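Local coordinates for carbohydrate-binding protein (Flavonifractor plautii, PDB 6N1B) that probably removes the acetyl group from the N-acetylgalactosamine of the A blood antigen, a step in converting A to O type blood, at residues Trp329-Tyr340 / Met352-Lys361. Numbering follows the deposited sequence.
Sequences WDDFQIYRSSFY and MRVWYSALQK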
loop_
_atom_site.group_PDB
_atom_site.type_symbol
_atom_site.label_atom_id
_atom_site.label_comp_id
_atom_site.label_asym_id
_atom_site.label_seq_id
_atom_site.Cartn_x
_atom_site.Cartn_y
_atom_site.Cartn_z
ATOM N N TRP A 329 13.208 4.757 -14.409
ATOM C CA TRP A 329 12.423 3.590 -13.962
ATOM C C TRP A 329 11.001 3.991 -13.510
ATOM O O TRP A 329 10.133 3.109 -13.439
ATOM C CB TRP A 329 13.148 2.835 -12.835
ATOM C CG TRP A 329 13.230 3.554 -11.536
ATOM C CD1 TRP A 329 14.227 4.435 -11.074
ATOM C CD2 TRP A 329 12.256 3.514 -10.470
ATOM N NE1 TRP A 329 13.965 4.880 -9.816
ATOM C CE2 TRP A 329 12.752 4.365 -9.449
ATOM C CE3 TRP A 329 11.067 2.817 -10.244
ATOM C CZ2 TRP A 329 12.070 4.562 -8.254
ATOM C CZ3 TRP A 329 10.402 2.963 -9.072
ATOM C CH2 TRP A 329 10.892 3.843 -8.083
ATOM N N ASP A 330 10.791 5.279 -13.215
ATOM C CA ASP A 330 9.487 5.784 -12.750
ATOM C C ASP A 330 8.881 6.726 -13.789
ATOM O O ASP A 330 8.122 7.619 -13.374
ATOM C CB ASP A 330 9.617 6.380 -11.376
ATOM C CG ASP A 330 10.537 7.560 -11.287
ATOM O OD1 ASP A 330 11.189 7.963 -12.310
ATOM O OD2 ASP A 330 10.581 8.239 -10.233
ATOM N N ASP A 331 9.137 6.556 -15.093
ATOM C CA ASP A 331 8.698 7.531 -16.085
ATOM C C ASP A 331 7.273 7.366 -16.596
ATOM O O ASP A 331 6.824 8.294 -17.316
ATOM C CB ASP A 331 9.650 7.592 -17.277
ATOM C CG ASP A 331 9.527 6.368 -18.153
ATOM O OD1 ASP A 331 8.899 5.352 -17.876
ATOM O OD2 ASP A 331 10.211 6.492 -19.314
ATOM N N PHE A 332 6.555 6.293 -16.238
ATOM C CA PHE A 332 5.159 6.129 -16.694
ATOM C C PHE A 332 4.161 6.721 -15.753
ATOM O O PHE A 332 3.243 7.482 -16.149
ATOM C CB PHE A 332 4.823 4.711 -17.053
ATOM C CG PHE A 332 3.389 4.520 -17.564
ATOM C CD1 PHE A 332 2.990 5.102 -18.735
ATOM C CD2 PHE A 332 2.472 3.862 -16.802
ATOM C CE1 PHE A 332 1.679 5.024 -19.141
ATOM C CE2 PHE A 332 1.124 3.809 -17.240
ATOM C CZ PHE A 332 0.776 4.337 -18.413
ATOM N N GLN A 333 4.220 6.292 -14.503
ATOM C CA GLN A 333 3.280 6.752 -13.475
ATOM C C GLN A 333 3.888 6.505 -12.115
ATOM O O GLN A 333 4.700 5.547 -11.998
ATOM C CB GLN A 333 1.927 6.059 -13.609
ATOM C CG GLN A 333 1.847 4.675 -13.075
ATOM C CD GLN A 333 0.645 3.901 -13.541
ATOM O OE1 GLN A 333 -0.590 4.448 -13.388
ATOM N NE2 GLN A 333 0.806 2.753 -14.022
ATOM N N ILE A 334 3.455 7.308 -11.120
ATOM C CA ILE A 334 3.689 6.922 -9.762
ATOM C C ILE A 334 2.546 6.079 -9.294
ATOM O O ILE A 334 1.354 6.436 -9.538
ATOM C CB ILE A 334 3.933 8.107 -8.835
ATOM C CG1 ILE A 334 4.997 9.069 -9.388
ATOM C CG2 ILE A 334 4.242 7.660 -7.471
ATOM C CD1 ILE A 334 6.325 8.451 -9.604
ATOM N N TYR A 335 2.854 4.935 -8.705
ATOM C CA TYR A 335 1.854 3.970 -8.262
ATOM C C TYR A 335 1.715 4.052 -6.720
ATOM O O TYR A 335 2.232 4.955 -6.089
ATOM C CB TYR A 335 2.198 2.536 -8.793
ATOM C CG TYR A 335 0.985 1.724 -9.171
ATOM C CD1 TYR A 335 0.360 2.050 -10.419
ATOM C CD2 TYR A 335 0.402 0.740 -8.417
ATOM C CE1 TYR A 335 -0.812 1.373 -10.802
ATOM C CE2 TYR A 335 -0.753 0.083 -8.753
ATOM C CZ TYR A 335 -1.361 0.436 -10.000
ATOM O OH TYR A 335 -2.576 -0.186 -10.345
ATOM N N ARG A 336 0.953 3.118 -6.154
ATOM C CA ARG A 336 0.628 3.233 -4.760
ATOM C C ARG A 336 1.815 3.291 -3.871
ATOM O O ARG A 336 2.781 2.538 -4.068
ATOM C CB ARG A 336 -0.309 2.061 -4.390
ATOM C CG ARG A 336 -0.999 2.245 -3.024
ATOM C CD ARG A 336 -0.257 1.739 -1.773
ATOM N NE ARG A 336 -1.241 1.710 -0.675
ATOM C CZ ARG A 336 -0.972 1.308 0.574
ATOM N NH1 ARG A 336 0.249 0.968 0.932
ATOM N NH2 ARG A 336 -1.926 1.368 1.476
ATOM N N SER A 337 1.790 4.184 -2.900
ATOM C CA SER A 337 2.948 4.482 -2.071
ATOM C C SER A 337 2.577 4.370 -0.609
ATOM O O SER A 337 1.398 4.560 -0.229
ATOM C CB SER A 337 3.459 5.841 -2.446
ATOM O OG SER A 337 3.835 5.853 -3.857
ATOM N N SER A 338 3.517 4.068 0.265
ATOM C CA SER A 338 3.349 3.972 1.703
ATOM C C SER A 338 4.273 4.947 2.376
ATOM O O SER A 338 5.329 5.223 1.886
ATOM C CB SER A 338 3.606 2.529 2.108
ATOM O OG SER A 338 3.474 2.329 3.491
ATOM N N PHE A 339 3.895 5.454 3.540
ATOM C CA PHE A 339 4.764 6.428 4.195
ATOM C C PHE A 339 4.771 6.266 5.685
ATOM O O PHE A 339 3.840 5.677 6.303
ATOM C CB PHE A 339 4.383 7.854 3.825
ATOM C CG PHE A 339 3.140 8.360 4.452
ATOM C CD1 PHE A 339 1.861 7.937 3.993
ATOM C CD2 PHE A 339 3.183 9.220 5.439
ATOM C CE1 PHE A 339 0.731 8.452 4.596
ATOM C CE2 PHE A 339 2.045 9.741 6.102
ATOM C CZ PHE A 339 0.835 9.357 5.625
ATOM N N TYR A 340 5.804 6.874 6.259
ATOM C CA TYR A 340 5.882 7.040 7.743
ATOM C C TYR A 340 6.356 8.451 7.983
ATOM O O TYR A 340 7.349 8.922 7.374
ATOM C CB TYR A 340 6.881 6.060 8.337
ATOM C CG TYR A 340 7.157 6.164 9.786
ATOM C CD1 TYR A 340 6.098 5.999 10.703
ATOM C CD2 TYR A 340 8.382 6.524 10.263
ATOM C CE1 TYR A 340 6.334 6.101 12.088
ATOM C CE2 TYR A 340 8.605 6.571 11.681
ATOM C CZ TYR A 340 7.561 6.432 12.531
ATOM O OH TYR A 340 7.752 6.542 13.900
ATOM N N MET A 352 9.151 13.157 6.277
ATOM C CA MET A 352 8.241 12.307 5.494
ATOM C C MET A 352 9.115 11.251 4.788
ATOM O O MET A 352 9.942 11.631 3.924
ATOM C CB MET A 352 7.480 13.137 4.522
ATOM C CG MET A 352 6.378 13.831 5.223
ATOM S SD MET A 352 4.935 12.941 5.735
ATOM C CE MET A 352 4.117 12.655 4.189
ATOM N N ARG A 353 8.871 9.988 5.090
ATOM C CA ARG A 353 9.583 8.824 4.513
ATOM C C ARG A 353 8.607 8.106 3.623
ATOM O O ARG A 353 7.585 7.645 4.137
ATOM C CB ARG A 353 10.174 7.953 5.561
ATOM C CG ARG A 353 11.157 8.689 6.500
ATOM C CD ARG A 353 11.811 7.786 7.494
ATOM N NE ARG A 353 12.665 6.810 6.854
ATOM C CZ ARG A 353 13.246 5.835 7.532
ATOM N NH1 ARG A 353 13.115 5.721 8.798
ATOM N NH2 ARG A 353 14.029 4.901 6.882
ATOM N N VAL A 354 8.894 7.996 2.310
ATOM C CA VAL A 354 7.912 7.510 1.353
ATOM C C VAL A 354 8.481 6.383 0.572
ATOM O O VAL A 354 9.465 6.571 -0.206
ATOM C CB VAL A 354 7.356 8.609 0.447
ATOM C CG1 VAL A 354 6.317 8.067 -0.513
ATOM C CG2 VAL A 354 6.828 9.792 1.316
ATOM N N TRP A 355 7.936 5.198 0.655
ATOM C CA TRP A 355 8.265 4.009 -0.207
ATOM C C TRP A 355 7.273 4.062 -1.308
ATOM O O TRP A 355 6.067 3.845 -1.117
ATOM C CB TRP A 355 8.237 2.731 0.616
ATOM C CG TRP A 355 9.323 2.647 1.658
ATOM C CD1 TRP A 355 10.500 2.005 1.483
ATOM C CD2 TRP A 355 9.350 3.213 2.993
ATOM N NE1 TRP A 355 11.259 2.192 2.625
ATOM C CE2 TRP A 355 10.576 2.884 3.574
ATOM C CE3 TRP A 355 8.436 3.953 3.778
ATOM C CZ2 TRP A 355 10.928 3.314 4.836
ATOM C CZ3 TRP A 355 8.760 4.339 5.020
ATOM C CH2 TRP A 355 10.017 4.032 5.548
ATOM N N TYR A 356 7.727 4.453 -2.533
ATOM C CA TYR A 356 6.848 4.631 -3.661
ATOM C C TYR A 356 7.004 3.572 -4.685
ATOM O O TYR A 356 8.144 3.220 -5.036
ATOM C CB TYR A 356 6.956 6.037 -4.282
ATOM C CG TYR A 356 8.145 6.355 -5.176
ATOM C CD1 TYR A 356 9.344 6.819 -4.623
ATOM C CD2 TYR A 356 8.033 6.311 -6.492
ATOM C CE1 TYR A 356 10.418 7.226 -5.453
ATOM C CE2 TYR A 356 9.043 6.739 -7.329
ATOM C CZ TYR A 356 10.215 7.212 -6.857
ATOM O OH TYR A 356 11.236 7.656 -7.630
ATOM N N SER A 357 5.930 3.025 -5.205
ATOM C CA SER A 357 6.033 2.181 -6.372
ATOM C C SER A 357 5.805 2.975 -7.630
ATOM O O SER A 357 5.211 4.097 -7.578
ATOM C CB SER A 357 5.170 0.943 -6.243
ATOM O OG SER A 357 3.757 1.221 -6.265
ATOM N N ALA A 358 6.331 2.478 -8.744
ATOM C CA ALA A 358 6.207 3.183 -10.022
ATOM C C ALA A 358 6.434 2.187 -11.145
ATOM O O ALA A 358 6.777 1.034 -10.936
ATOM C CB ALA A 358 7.152 4.362 -10.096
ATOM N N LEU A 359 6.193 2.685 -12.361
ATOM C CA LEU A 359 6.379 1.879 -13.590
ATOM C C LEU A 359 7.157 2.709 -14.607
ATOM O O LEU A 359 6.994 3.916 -14.667
ATOM C CB LEU A 359 5.026 1.488 -14.212
ATOM C CG LEU A 359 4.180 0.486 -13.463
ATOM C CD1 LEU A 359 3.434 1.065 -12.280
ATOM C CD2 LEU A 359 3.231 -0.167 -14.403
ATOM N N GLN A 360 7.935 1.944 -15.423
ATOM C CA GLN A 360 8.623 2.471 -16.577
ATOM C C GLN A 360 7.883 2.051 -17.783
ATOM O O GLN A 360 7.467 0.880 -17.941
ATOM C CB GLN A 360 10.071 1.978 -16.611
ATOM C CG GLN A 360 10.850 2.603 -17.765
ATOM C CD GLN A 360 12.334 2.287 -17.813
ATOM O OE1 GLN A 360 12.896 1.705 -16.880
ATOM N NE2 GLN A 360 12.939 2.658 -18.972
ATOM N N LYS A 361 7.687 2.994 -18.738
ATOM C CA LYS A 361 6.997 2.714 -20.021
ATOM C C LYS A 361 7.925 2.137 -21.106
ATOM O O LYS A 361 9.103 2.350 -21.125
ATOM C CB LYS A 361 6.279 3.929 -20.559
ATOM C CG LYS A 361 7.193 5.129 -20.758
ATOM C CD LYS A 361 6.396 6.325 -21.311
ATOM C CE LYS A 361 7.102 7.566 -20.905
ATOM N NZ LYS A 361 8.425 7.648 -21.441
HETATM O O HOH W 1 11.028 4.323 -20.659
#
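With chi1 at 77° in Tyr356 and 62° in Asp330, each side chain stands between its backbone N and carbonyl carbon, bringing the phenol to the carboxylate: Tyr356 OH donates to Asp330 OD2 (2.7 Å), arriving from above the carboxylate plane. The Trp329 six-membered ring lies near parallel to the Tyr356 ring but slid aside, Trp329 CH2 3.5 Å from Tyr356 CE2, while Asp330 CB sits over the indole face and touches Ala358 CB. Asp331 grips Lys361 twice: OD1 takes Lys361 N through its syn lone pair (2.8 Å), and OD2 forms a salt bridge with Lys361 NZ (3.0 Å), which also pairs with Asp326. A water links Asp331 OD2, Gln360 NE2 and Lys361 O. Between Ile334 and Ser337 a beta bulge shifts the antiparallel register by one; there Ser357 OG bonds Arg336 O at 2.7 Å, supplementing a weak bond from Ser357 N. Leu359 CD1 lies 3.7 Å from CD1 of Tyr335, which lines the glycan pocket, and Arg336 reaches the calcium ligands Asp56 and Asp122. This hairpin puts strand 333-342 at the edge of a four-stranded antiparallel sheet, consistent with a propeller blade, with strand 385-395 beyond 351-361 and strands 52-60 and 283-291 packing against side chains of the hairpin.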